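Side-chain contacts in HutD family protein (Pseudomonas aeruginosa, PDB 1YLL), which is of unknown function but belongs to the HutD family of cupin-like beta-barrel proteins and may be linked to histidine utilisation: residues R7-V12 against E28-G33; L44-V49 against A164-L169; L133-T138 against V190-L195; L142-Q147 against W180-H185. All blocks are in the same frame, centred on the assembly; numbering follows the deposited sequence. Where two conformers were deposited one is given.

Interaction 1 of 4, residues R7-V12 against E28-G33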
loop_
_atom_site.group_PDB
_atom_site.type_symbol
_atom_site.label_atom_id
_atom_site.label_comp_id
_atom_site.label_asym_id
_atom_site.label_seq_id
_atom_site.Cartn_x
_atom_site.Cartn_y
_atom_site.Cartn_z
ATOM N N ARG D 7 4.629 -2.133 -15.582
ATOM C CA ARG D 7 6.074 -1.992 -15.473
ATOM C C ARG D 7 6.418 -0.534 -15.219
ATOM O O ARG D 7 5.691 0.368 -15.642
ATOM C CB ARG D 7 6.749 -2.438 -16.776
ATOM C CG ARG D 7 6.513 -3.894 -17.172
ATOM C CD ARG D 7 7.265 -4.856 -16.270
ATOM N NE ARG D 7 7.295 -6.217 -16.808
ATOM C CZ ARG D 7 6.219 -6.965 -17.037
ATOM N NH1 ARG D 7 5.008 -6.494 -16.777
ATOM N NH2 ARG D 7 6.354 -8.187 -17.531
ATOM N N ILE D 8 7.505 -0.301 -14.499
ATOM C CA ILE D 8 7.938 1.057 -14.256
ATOM C C ILE D 8 9.152 1.248 -15.129
ATOM O O ILE D 8 10.153 0.515 -15.008
ATOM C CB ILE D 8 8.250 1.316 -12.782
ATOM C CG1 ILE D 8 6.952 1.199 -11.963
ATOM C CG2 ILE D 8 8.816 2.719 -12.609
ATOM C CD1 ILE D 8 7.120 1.463 -10.479
ATOM N N LEU D 9 9.049 2.210 -16.048
ATOM C CA LEU D 9 10.134 2.484 -16.977
ATOM C C LEU D 9 11.086 3.466 -16.322
ATOM O O LEU D 9 10.660 4.448 -15.729
ATOM C CB LEU D 9 9.564 3.061 -18.295
ATOM C CG LEU D 9 8.481 2.136 -18.886
ATOM C CD1 LEU D 9 7.790 2.810 -20.062
ATOM C CD2 LEU D 9 9.106 0.792 -19.279
ATOM N N ARG D 10 12.383 3.179 -16.387
ATOM C CA ARG D 10 13.346 4.058 -15.765
ATOM C C ARG D 10 14.025 5.008 -16.737
ATOM O O ARG D 10 14.536 4.605 -17.770
ATOM C CB ARG D 10 14.392 3.214 -15.030
ATOM C CG ARG D 10 13.739 2.215 -14.079
ATOM C CD ARG D 10 13.127 2.906 -12.871
ATOM N NE ARG D 10 12.405 1.951 -12.025
ATOM C CZ ARG D 10 11.708 2.279 -10.941
ATOM N NH1 ARG D 10 11.091 1.332 -10.252
ATOM N NH2 ARG D 10 11.641 3.545 -10.535
ATOM N N ALA D 11 14.065 6.268 -16.352
ATOM C CA ALA D 11 14.648 7.305 -17.186
ATOM C C ALA D 11 16.092 6.992 -17.551
ATOM O O ALA D 11 16.513 7.253 -18.671
ATOM C CB ALA D 11 14.554 8.640 -16.492
ATOM N N VAL D 12 16.863 6.444 -16.610
ATOM C CA VAL D 12 18.255 6.104 -16.930
ATOM C C VAL D 12 18.346 5.156 -18.132
ATOM O O VAL D 12 19.392 5.082 -18.799
ATOM C CB VAL D 12 18.966 5.444 -15.722
ATOM C CG1 VAL D 12 20.420 5.155 -16.073
ATOM C CG2 VAL D 12 18.897 6.360 -14.524
ATOM N N GLU D 28 12.523 8.302 -26.400
ATOM C CA GLU D 28 11.227 7.619 -26.402
ATOM C C GLU D 28 11.041 6.841 -25.140
ATOM O O GLU D 28 11.863 5.989 -24.777
ATOM C CB GLU D 28 11.087 6.683 -27.616
ATOM C CG GLU D 28 9.734 5.923 -27.633
ATOM C CD GLU D 28 9.444 5.232 -28.970
ATOM O OE1 GLU D 28 8.943 4.093 -28.950
ATOM O OE2 GLU D 28 9.686 5.829 -30.030
ATOM N N ILE D 29 9.945 7.118 -24.452
ATOM C CA ILE D 29 9.637 6.417 -23.215
ATOM C C ILE D 29 8.919 5.113 -23.517
ATOM O O ILE D 29 9.283 4.054 -22.985
ATOM C CB ILE D 29 8.737 7.306 -22.316
ATOM C CG1 ILE D 29 9.513 8.579 -21.928
ATOM C CG2 ILE D 29 8.291 6.527 -21.069
ATOM C CD1 ILE D 29 8.671 9.585 -21.173
ATOM N N ALA D 30 7.912 5.187 -24.381
ATOM C CA ALA D 30 7.126 4.013 -24.692
ATOM C C ALA D 30 6.234 4.216 -25.910
ATOM O O ALA D 30 5.954 5.349 -26.304
ATOM C CB ALA D 30 6.246 3.696 -23.474
ATOM N N ARG D 31 5.789 3.118 -26.516
ATOM C CA ARG D 31 4.834 3.180 -27.625
ATOM C C ARG D 31 3.965 1.929 -27.495
ATOM O O ARG D 31 4.363 0.975 -26.828
ATOM C CB ARG D 31 5.515 3.181 -28.991
ATOM C CG ARG D 31 6.309 1.925 -29.261
ATOM C CD ARG D 31 6.747 1.929 -30.713
ATOM N NE ARG D 31 7.588 3.090 -31.016
ATOM C CZ ARG D 31 7.826 3.532 -32.243
ATOM N NH1 ARG D 31 7.299 2.908 -33.291
ATOM N NH2 ARG D 31 8.544 4.627 -32.425
ATOM N N ASP D 32 2.783 1.937 -28.101
ATOM C CA ASP D 32 1.948 0.757 -28.008
ATOM C C ASP D 32 2.553 -0.364 -28.835
ATOM O O ASP D 32 2.525 -1.530 -28.428
ATOM C CB ASP D 32 0.505 1.023 -28.456
ATOM C CG ASP D 32 0.388 1.454 -29.914
ATOM O OD1 ASP D 32 -0.641 1.087 -30.546
ATOM O OD2 ASP D 32 1.275 2.156 -30.430
ATOM N N GLY D 33 3.108 0.001 -29.981
ATOM C CA GLY D 33 3.718 -0.977 -30.870
ATOM C C GLY D 33 3.931 -0.350 -32.236
ATOM O O GLY D 33 3.818 0.868 -32.397
#
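Next to Ile29 and Ala30, on which Leu9 packs, Glu28 has its carboxylate oxygen OE2 gripped twice, by Arg31 of its own strand and by Arg43 of the adjoining one. Arg31 NH2 reaches Glu28 OE2 at 2.9 Å through the syn lone pair, while Arg31 NE binds Glu28 OE1 at 2.7 Å. The grip is therefore side-on, with one nitrogen for each oxygen, and both acceptors lie close to the guanidinium plane, which should hold the two flat groups steady.

The contact itself is apolar and joins two sheets of the cupin-like fold, strand 6-9 in one and strand 24-31 in the other. Ile29 and Ala30 both face Leu44, a classic beta bulge, and the same two consecutive residues also meet Leu9. Leu9 CD1 does all the touching: it lies 3.5 Å from Ile29 O, 3.9 Å from Ile29 CG2 and 3.8 Å from Ala30 CB. A branched leucine suits the place because its extended end (chi2 172°) carries one methyl across to the other sheet, and the small side chain of Ala30 lets that methyl approach. Tyr14 packs on both Leu9 and Ile29.

Interaction 2 of 4, residues L44-V49 against A164-L169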
loop_
_atom_site.group_PDB
_atom_site.type_symbol
_atom_site.label_atom_id
_atom_site.label_comp_id
_atom_site.label_asym_id
_atom_site.label_seq_id
_atom_site.Cartn_x
_atom_site.Cartn_y
_atom_site.Cartn_z
ATOM N N LEU D 44 5.016 8.100 -26.282
ATOM C CA LEU D 44 5.291 9.064 -25.214
ATOM C C LEU D 44 6.792 9.311 -25.250
ATOM O O LEU D 44 7.587 8.365 -25.375
ATOM C CB LEU D 44 4.918 8.445 -23.860
ATOM C CG LEU D 44 4.045 9.069 -22.764
ATOM C CD1 LEU D 44 4.801 8.979 -21.422
ATOM C CD2 LEU D 44 3.589 10.487 -23.102
ATOM N N SER D 45 7.210 10.555 -25.117
ATOM C CA SER D 45 8.642 10.820 -25.179
ATOM C C SER D 45 9.004 12.131 -24.493
ATOM O O SER D 45 8.129 12.942 -24.177
ATOM C CB SER D 45 9.074 10.937 -26.645
ATOM O OG SER D 45 8.356 12.002 -27.299
ATOM N N ILE D 46 10.311 12.302 -24.274
ATOM C CA ILE D 46 10.853 13.535 -23.716
ATOM C C ILE D 46 11.787 14.045 -24.805
ATOM O O ILE D 46 12.555 13.273 -25.367
ATOM C CB ILE D 46 11.721 13.295 -22.492
ATOM C CG1 ILE D 46 10.885 12.821 -21.323
ATOM C CG2 ILE D 46 12.455 14.594 -22.121
ATOM C CD1 ILE D 46 11.822 12.181 -20.297
ATOM N N ALA D 47 11.729 15.322 -25.132
ATOM C CA ALA D 47 12.642 15.820 -26.154
ATOM C C ALA D 47 13.447 16.968 -25.581
ATOM O O ALA D 47 13.025 17.623 -24.623
ATOM C CB ALA D 47 11.880 16.272 -27.398
ATOM N N ASP D 48 14.650 17.140 -26.123
ATOM C CA ASP D 48 15.511 18.247 -25.744
ATOM C C ASP D 48 15.443 19.142 -26.950
ATOM O O ASP D 48 15.572 18.676 -28.081
ATOM C CB ASP D 48 16.945 17.790 -25.514
ATOM C CG ASP D 48 17.122 17.122 -24.178
ATOM O OD1 ASP D 48 16.109 16.633 -23.645
ATOM O OD2 ASP D 48 18.261 17.074 -23.666
ATOM N N VAL D 49 15.192 20.423 -26.732
ATOM C CA VAL D 49 15.122 21.333 -27.850
ATOM C C VAL D 49 16.184 22.352 -27.505
ATOM O O VAL D 49 16.021 23.111 -26.556
ATOM C CB VAL D 49 13.754 22.009 -27.932
ATOM C CG1 VAL D 49 13.675 22.851 -29.188
ATOM C CG2 VAL D 49 12.655 20.954 -27.916
ATOM N N ALA D 164 11.395 7.680 -9.569
ATOM C CA ALA D 164 12.410 8.714 -9.391
ATOM C C ALA D 164 12.074 9.747 -10.484
ATOM O O ALA D 164 11.161 9.516 -11.309
ATOM C CB ALA D 164 13.815 8.140 -9.613
ATOM N N ALA D 165 12.791 10.863 -10.501
ATOM C CA ALA D 165 12.529 11.907 -11.503
ATOM C C ALA D 165 12.639 11.361 -12.920
ATOM O O ALA D 165 13.623 10.716 -13.288
ATOM C CB ALA D 165 13.487 13.079 -11.324
ATOM N N HIS D 166 11.594 11.644 -13.693
ATOM C CA HIS D 166 11.407 11.235 -15.081
ATOM C C HIS D 166 11.103 9.779 -15.325
ATOM O O HIS D 166 11.033 9.353 -16.477
ATOM C CB HIS D 166 12.563 11.700 -15.988
ATOM C CG HIS D 166 12.623 13.188 -16.141
ATOM N ND1 HIS D 166 13.423 13.816 -17.074
ATOM C CD2 HIS D 166 11.995 14.175 -15.458
ATOM C CE1 HIS D 166 13.286 15.125 -16.954
ATOM N NE2 HIS D 166 12.425 15.370 -15.980
ATOM N N ASP D 167 10.903 9.000 -14.258
ATOM C CA ASP D 167 10.527 7.592 -14.448
ATOM C C ASP D 167 9.038 7.592 -14.847
ATOM O O ASP D 167 8.311 8.554 -14.581
ATOM C CB ASP D 167 10.666 6.779 -13.160
ATOM C CG ASP D 167 12.125 6.523 -12.770
ATOM O OD1 ASP D 167 12.338 6.007 -11.646
ATOM O OD2 ASP D 167 13.052 6.815 -13.562
ATOM N N CYS D 168 8.581 6.489 -15.422
ATOM C CA CYS D 168 7.200 6.425 -15.873
ATOM C C CYS D 168 6.555 5.050 -15.710
ATOM O O CYS D 168 7.062 4.056 -16.196
ATOM C CB CYS D 168 7.158 6.854 -17.343
ATOM S SG CYS D 168 5.499 7.022 -18.154
ATOM N N LEU D 169 5.433 5.008 -15.017
ATOM C CA LEU D 169 4.720 3.757 -14.885
ATOM C C LEU D 169 4.011 3.521 -16.207
ATOM O O LEU D 169 3.479 4.453 -16.794
ATOM C CB LEU D 169 3.660 3.852 -13.809
ATOM C CG LEU D 169 2.773 2.601 -13.809
ATOM C CD1 LEU D 169 3.257 1.681 -12.707
ATOM C CD2 LEU D 169 1.334 2.948 -13.610
#
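Leu44 and Ile46 look across at Cys168 and His166, with CA atoms 9.9 Å apart for Leu44 and Cys168 and 9.0 Å for Ile46 and His166; the segments run in opposite directions, 44-49 as a strand and 164-169 as a turn leading into strand 168-171 of another sheet. Leu44 lays its CD1 methyl on Cys168 SG at 3.9 Å. Sulfur, bulky and polarisable, suits a buried position against a hydrocarbon branch; it reaches out because SG stands opposite the backbone N (chi1 -175°). Two residues along, Ile46 CD1 comes within 4.0 Å of His166 ND1, the side chains crossing at about a right angle and the methyl approaching the ring obliquely; isoleucine suits the place because its longer branch carries a methyl to the ring.

His166 lies in a type II turn from Ala164 to Asp167, with a positive phi of 72° more often taken by glycine. The turn is closed by Asp167 N on Ala164 O at 3.0 Å, and Ala164 N donates to Asp167 OD1 at 2.8 Å from above the carboxylate plane; Arg10 also bridges OD1. Phe145 meets the imidazole too. With methyls set against sulfur and ring, the contact probably rests on dispersion and the burial of apolar surface.

Interaction 3 of 4, residues L133-T138 against V190-L195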
loop_
_atom_site.group_PDB
_atom_site.type_symbol
_atom_site.label_atom_id
_atom_site.label_comp_id
_atom_site.label_asym_id
_atom_site.label_seq_id
_atom_site.Cartn_x
_atom_site.Cartn_y
_atom_site.Cartn_z
ATOM N N LEU D 133 -3.032 11.464 -3.277
ATOM C CA LEU D 133 -4.130 11.778 -4.183
ATOM C C LEU D 133 -4.552 10.460 -4.810
ATOM O O LEU D 133 -3.740 9.545 -4.887
ATOM C CB LEU D 133 -3.713 12.803 -5.255
ATOM C CG LEU D 133 -2.836 12.512 -6.470
ATOM C CD1 LEU D 133 -3.531 11.568 -7.452
ATOM C CD2 LEU D 133 -2.532 13.865 -7.191
ATOM N N ASP D 134 -5.811 10.347 -5.234
ATOM C CA ASP D 134 -6.280 9.116 -5.845
ATOM C C ASP D 134 -7.411 9.412 -6.820
ATOM O O ASP D 134 -8.012 10.493 -6.793
ATOM C CB ASP D 134 -6.804 8.134 -4.774
ATOM C CG ASP D 134 -8.168 8.531 -4.206
ATOM O OD1 ASP D 134 -8.318 9.653 -3.676
ATOM O OD2 ASP D 134 -9.103 7.710 -4.289
ATOM N N TRP D 135 -7.672 8.463 -7.712
ATOM C CA TRP D 135 -8.795 8.594 -8.625
ATOM C C TRP D 135 -9.195 7.184 -9.027
ATOM O O TRP D 135 -8.458 6.225 -8.764
ATOM C CB TRP D 135 -8.408 9.409 -9.885
ATOM C CG TRP D 135 -7.544 8.716 -10.894
ATOM C CD1 TRP D 135 -7.979 7.970 -11.950
ATOM C CD2 TRP D 135 -6.116 8.705 -10.945
ATOM N NE1 TRP D 135 -6.895 7.496 -12.670
ATOM C CE2 TRP D 135 -5.744 7.936 -12.075
ATOM C CE3 TRP D 135 -5.109 9.272 -10.145
ATOM C CZ2 TRP D 135 -4.405 7.720 -12.434
ATOM C CZ3 TRP D 135 -3.762 9.051 -10.510
ATOM C CH2 TRP D 135 -3.437 8.283 -11.643
ATOM N N HIS D 136 -10.392 7.060 -9.593
ATOM C CA HIS D 136 -10.864 5.777 -10.113
ATOM C C HIS D 136 -11.019 5.965 -11.609
ATOM O O HIS D 136 -11.540 6.984 -12.044
ATOM C CB HIS D 136 -12.231 5.388 -9.538
ATOM C CG HIS D 136 -12.196 5.027 -8.088
ATOM N ND1 HIS D 136 -12.338 3.727 -7.620
ATOM C CD2 HIS D 136 -12.055 5.805 -6.993
ATOM C CE1 HIS D 136 -12.285 3.729 -6.296
ATOM N NE2 HIS D 136 -12.114 4.972 -5.891
ATOM N N GLY D 137 -10.593 4.995 -12.404
ATOM C CA GLY D 137 -10.767 5.157 -13.843
ATOM C C GLY D 137 -10.848 3.825 -14.544
ATOM O O GLY D 137 -10.323 2.855 -14.049
ATOM N N THR D 138 -11.490 3.774 -15.701
ATOM C CA THR D 138 -11.595 2.513 -16.421
ATOM C C THR D 138 -10.618 2.398 -17.586
ATOM O O THR D 138 -10.596 1.382 -18.278
ATOM C CB THR D 138 -13.019 2.307 -16.966
ATOM O OG1 THR D 138 -13.084 1.089 -17.718
ATOM C CG2 THR D 138 -13.401 3.452 -17.846
ATOM N N VAL D 190 3.314 15.089 -11.402
ATOM C CA VAL D 190 3.240 13.906 -12.268
ATOM C C VAL D 190 2.300 14.224 -13.415
ATOM O O VAL D 190 1.501 15.142 -13.318
ATOM C CB VAL D 190 2.680 12.640 -11.514
ATOM C CG1 VAL D 190 3.592 12.281 -10.325
ATOM C CG2 VAL D 190 1.313 12.898 -10.999
ATOM N N CYS D 191 2.424 13.483 -14.522
ATOM C CA CYS D 191 1.510 13.678 -15.635
ATOM C C CYS D 191 0.854 12.329 -15.857
ATOM O O CYS D 191 1.534 11.318 -16.130
ATOM C CB CYS D 191 2.247 14.129 -16.868
ATOM S SG CYS D 191 1.067 14.654 -18.186
ATOM N N ALA D 192 -0.459 12.314 -15.693
ATOM C CA ALA D 192 -1.246 11.106 -15.856
ATOM C C ALA D 192 -1.791 11.115 -17.281
ATOM O O ALA D 192 -2.559 12.013 -17.630
ATOM C CB ALA D 192 -2.388 11.111 -14.864
ATOM N N VAL D 193 -1.410 10.108 -18.060
ATOM C CA VAL D 193 -1.870 9.983 -19.455
ATOM C C VAL D 193 -2.697 8.688 -19.549
ATOM O O VAL D 193 -2.182 7.620 -19.227
ATOM C CB VAL D 193 -0.675 9.905 -20.414
ATOM C CG1 VAL D 193 -1.173 9.682 -21.853
ATOM C CG2 VAL D 193 0.087 11.223 -20.376
ATOM N N GLU D 194 -3.960 8.780 -19.976
ATOM C CA GLU D 194 -4.799 7.585 -20.069
ATOM C C GLU D 194 -5.260 7.455 -21.502
ATOM O O GLU D 194 -5.617 8.452 -22.134
ATOM C CB GLU D 194 -5.972 7.680 -19.070
ATOM C CG GLU D 194 -5.411 7.804 -17.636
ATOM C CD GLU D 194 -6.388 8.317 -16.589
ATOM O OE1 GLU D 194 -5.979 9.198 -15.755
ATOM O OE2 GLU D 194 -7.532 7.824 -16.581
ATOM N N LEU D 195 -5.218 6.227 -22.001
ATOM C CA LEU D 195 -5.600 5.936 -23.372
ATOM C C LEU D 195 -6.550 4.737 -23.390
ATOM O O LEU D 195 -6.473 3.859 -22.534
ATOM C CB LEU D 195 -4.342 5.583 -24.184
ATOM C CG LEU D 195 -3.352 6.748 -24.386
ATOM C CD1 LEU D 195 -1.909 6.271 -24.300
ATOM C CD2 LEU D 195 -3.595 7.350 -25.744
HETATM O O HOH W 1 -7.352 5.776 -14.763
HETATM O O HOH W 2 -10.432 6.452 -17.032
#
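Trp135 and Glu194 run past each other in opposite directions, the indole and carboxylate planes only 18° apart. Trp135 NE1 lies 3.6 Å from Glu194 OE1, but the polar link between them goes through a water. That molecule sits in the plane of the indole at its edge, accepts from Trp135 NE1 at 2.7 Å and gives a weak bond to Glu194 OE2, also at 2.7 Å. A second water donates to the same Glu194 OE2 at 3.2 Å and takes a weak bond from Thr138 N. At the other end of the indole, Trp135 CH2 touches Ala192 CB at 4.4 Å, where a small side chain admits the wide ring.

With CG of Trp135 between the backbone N and the carbonyl carbon (chi1 74°), a tight torsion, the indole is set alongside the Glu194 carboxylate, and Leu133 CD1 adjoins the ring edge in its plane. The indole also stacks with Trp180. The strongest partner of Glu194 is Arg123 of the third subunit, which forms a salt bridge with OE1 and a cation-pi contact with Trp135; this neighbour would favour the ionised carboxylate, so a buried acid is well placed here. His136 and Gly137 pair with a strand of that same subunit in an antiparallel ladder. This is a subunit interface built on the edge strand of a beta barrel, whose sheet runs on into the next molecule.

Interaction 4 of 4, residues L142-Q147 against W180-H185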
loop_
_atom_site.group_PDB
_atom_site.type_symbol
_atom_site.label_atom_id
_atom_site.label_comp_id
_atom_site.label_asym_id
_atom_site.label_seq_id
_atom_site.Cartn_x
_atom_site.Cartn_y
_atom_site.Cartn_z
ATOM N N LEU D 142 -2.586 3.211 -18.796
ATOM C CA LEU D 142 -2.187 4.357 -17.986
ATOM C C LEU D 142 -0.671 4.554 -18.057
ATOM O O LEU D 142 0.099 3.634 -17.823
ATOM C CB LEU D 142 -2.618 4.228 -16.506
ATOM C CG LEU D 142 -1.933 5.256 -15.563
ATOM C CD1 LEU D 142 -2.433 6.666 -15.874
ATOM C CD2 LEU D 142 -2.202 4.964 -14.100
ATOM N N LEU D 143 -0.242 5.762 -18.422
ATOM C CA LEU D 143 1.166 6.086 -18.416
ATOM C C LEU D 143 1.237 7.172 -17.333
ATOM O O LEU D 143 0.538 8.187 -17.404
ATOM C CB LEU D 143 1.602 6.655 -19.775
ATOM C CG LEU D 143 1.349 5.697 -20.939
ATOM C CD1 LEU D 143 1.518 6.411 -22.276
ATOM C CD2 LEU D 143 2.310 4.536 -20.788
ATOM N N LEU D 144 2.038 6.956 -16.290
ATOM C CA LEU D 144 2.117 7.949 -15.215
ATOM C C LEU D 144 3.572 8.407 -15.124
ATOM O O LEU D 144 4.438 7.673 -14.653
ATOM C CB LEU D 144 1.642 7.315 -13.887
ATOM C CG LEU D 144 1.396 8.225 -12.692
ATOM C CD1 LEU D 144 2.693 8.851 -12.258
ATOM C CD2 LEU D 144 0.373 9.320 -13.030
ATOM N N PHE D 145 3.838 9.609 -15.633
ATOM C CA PHE D 145 5.182 10.155 -15.703
ATOM C C PHE D 145 5.476 11.035 -14.504
ATOM O O PHE D 145 4.685 11.898 -14.190
ATOM C CB PHE D 145 5.292 11.010 -16.962
ATOM C CG PHE D 145 6.612 11.724 -17.104
ATOM C CD1 PHE D 145 7.731 11.052 -17.563
ATOM C CD2 PHE D 145 6.710 13.091 -16.791
ATOM C CE1 PHE D 145 8.949 11.722 -17.724
ATOM C CE2 PHE D 145 7.931 13.779 -16.952
ATOM C CZ PHE D 145 9.031 13.108 -17.411
ATOM N N ALA D 146 6.594 10.802 -13.810
ATOM C CA ALA D 146 6.938 11.637 -12.658
ATOM C C ALA D 146 7.949 12.686 -13.074
ATOM O O ALA D 146 9.021 12.327 -13.547
ATOM C CB ALA D 146 7.550 10.767 -11.538
ATOM N N GLN D 147 7.631 13.969 -12.931
ATOM C CA GLN D 147 8.624 14.982 -13.294
ATOM C C GLN D 147 9.612 15.099 -12.123
ATOM O O GLN D 147 10.827 15.232 -12.306
ATOM C CB GLN D 147 7.987 16.335 -13.538
ATOM C CG GLN D 147 9.046 17.334 -13.900
ATOM C CD GLN D 147 8.534 18.725 -14.006
ATOM O OE1 GLN D 147 7.475 19.060 -13.471
ATOM N NE2 GLN D 147 9.299 19.574 -14.685
ATOM N N TRP D 180 -6.511 4.071 -8.402
ATOM C CA TRP D 180 -5.115 4.488 -8.367
ATOM C C TRP D 180 -4.840 5.489 -7.257
ATOM O O TRP D 180 -5.566 6.475 -7.121
ATOM C CB TRP D 180 -4.725 5.178 -9.693
ATOM C CG TRP D 180 -4.771 4.307 -10.887
ATOM C CD1 TRP D 180 -5.773 4.217 -11.818
ATOM C CD2 TRP D 180 -3.739 3.426 -11.317
ATOM N NE1 TRP D 180 -5.415 3.338 -12.802
ATOM C CE2 TRP D 180 -4.171 2.835 -12.521
ATOM C CE3 TRP D 180 -2.482 3.084 -10.795
ATOM C CZ2 TRP D 180 -3.387 1.911 -13.225
ATOM C CZ3 TRP D 180 -1.688 2.153 -11.506
ATOM C CH2 TRP D 180 -2.151 1.588 -12.698
ATOM N N ARG D 181 -3.767 5.271 -6.495
ATOM C CA ARG D 181 -3.405 6.190 -5.428
ATOM C C ARG D 181 -1.922 6.530 -5.498
ATOM O O ARG D 181 -1.093 5.645 -5.649
ATOM C CB ARG D 181 -3.734 5.601 -4.050
ATOM C CG ARG D 181 -3.393 6.593 -2.918
ATOM C CD ARG D 181 -3.634 6.004 -1.529
ATOM N NE ARG D 181 -5.006 5.559 -1.355
ATOM C CZ ARG D 181 -6.063 6.367 -1.325
ATOM N NH1 ARG D 181 -5.908 7.682 -1.451
ATOM N NH2 ARG D 181 -7.281 5.857 -1.182
ATOM N N LEU D 182 -1.585 7.812 -5.425
ATOM C CA LEU D 182 -0.193 8.218 -5.466
ATOM C C LEU D 182 0.120 8.897 -4.149
ATOM O O LEU D 182 -0.713 9.615 -3.590
ATOM C CB LEU D 182 0.051 9.231 -6.579
ATOM C CG LEU D 182 -0.434 8.800 -7.962
ATOM C CD1 LEU D 182 -0.170 9.955 -8.917
ATOM C CD2 LEU D 182 0.252 7.574 -8.425
ATOM N N THR D 183 1.337 8.689 -3.677
ATOM C CA THR D 183 1.756 9.312 -2.440
ATOM C C THR D 183 3.167 9.877 -2.604
ATOM O O THR D 183 3.962 9.363 -3.392
ATOM C CB THR D 183 1.713 8.297 -1.303
ATOM O OG1 THR D 183 2.164 8.925 -0.102
ATOM C CG2 THR D 183 2.586 7.126 -1.620
ATOM N N ALA D 184 3.454 10.972 -1.904
ATOM C CA ALA D 184 4.775 11.583 -1.977
ATOM C C ALA D 184 5.093 12.341 -0.684
ATOM O O ALA D 184 4.208 12.926 -0.082
ATOM C CB ALA D 184 4.832 12.532 -3.166
ATOM N N HIS D 185 6.353 12.324 -0.259
ATOM C CA HIS D 185 6.765 13.034 0.960
ATOM C C HIS D 185 6.925 14.527 0.687
ATOM O O HIS D 185 6.403 15.371 1.431
ATOM C CB HIS D 185 8.080 12.458 1.483
ATOM C CG HIS D 185 7.932 11.129 2.157
ATOM N ND1 HIS D 185 7.120 10.128 1.662
ATOM C CD2 HIS D 185 8.503 10.630 3.278
ATOM C CE1 HIS D 185 7.199 9.070 2.451
ATOM N NE2 HIS D 185 8.031 9.347 3.438
#
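Two facing sheets of a cupin-like barrel come together where strand 141-146 lies over strand 178-184, and inward residues of each meet between them. The two short segments run the same way, so Leu142 faces Trp180, their CA atoms 10.1 Å apart, and Leu144 faces Leu182, while intervening residues turn the other way.

The closer pair is a CH-pi contact. Leu142 CD2 stands over one face of the indole, 3.3 Å from the centroid of the six-membered ring of Trp180 and 13° off its normal. Trp180 CE2 is the nearest ring atom to Leu142 CD2, also at 3.3 Å, which is tight for carbon on carbon. Leu142 reaches toward Trp180 because CG is opposite the backbone N (chi1 167°), and the broad, flat tryptophan gives the methyl a wide surface to rest on. Farther along, Leu144 CD2 and Leu182 CD1 pass at 4.2 Å, the side chains sliding by each other in opposite directions; leucine fits here by its ability to interleave branches.

Neighbouring strands close the layer: Leu169 and Ala171 touch Trp180, Ile153 and Val129 touch Leu182, and Val190 and Ala192 touch Leu144. Leu143 and Phe145 are apolar too, since their strand packs on both faces. Side chains alternating between the faces of opposed sheets, with apolar ones turned inward, are characteristic of a beta-sandwich or barrel core.

Overall arrangement
All four contacts use the antiparallel sheet in which strands 6-9, 168-171, 141-146 and 187-197 lie side by side. Interactions 1 and 2 join it to the sheet holding strands 24-31 and 42-49; their centres are 9 Å apart, and Leu9 N probably hydrogen-bonds to Cys168 O. Interactions 3 and 4, centres 8 Å apart, join it to the sheet of strands 132-137 and 178-184. Interaction 3 lies about 17 Å from interactions 1 and 2, centre to centre. Along the chain interaction 1 closes first, interaction 2 crosses 3 and 4, and 4 falls within the span of 3. The shared sheet thus packs against two others, consistent with two linked cupin-like units.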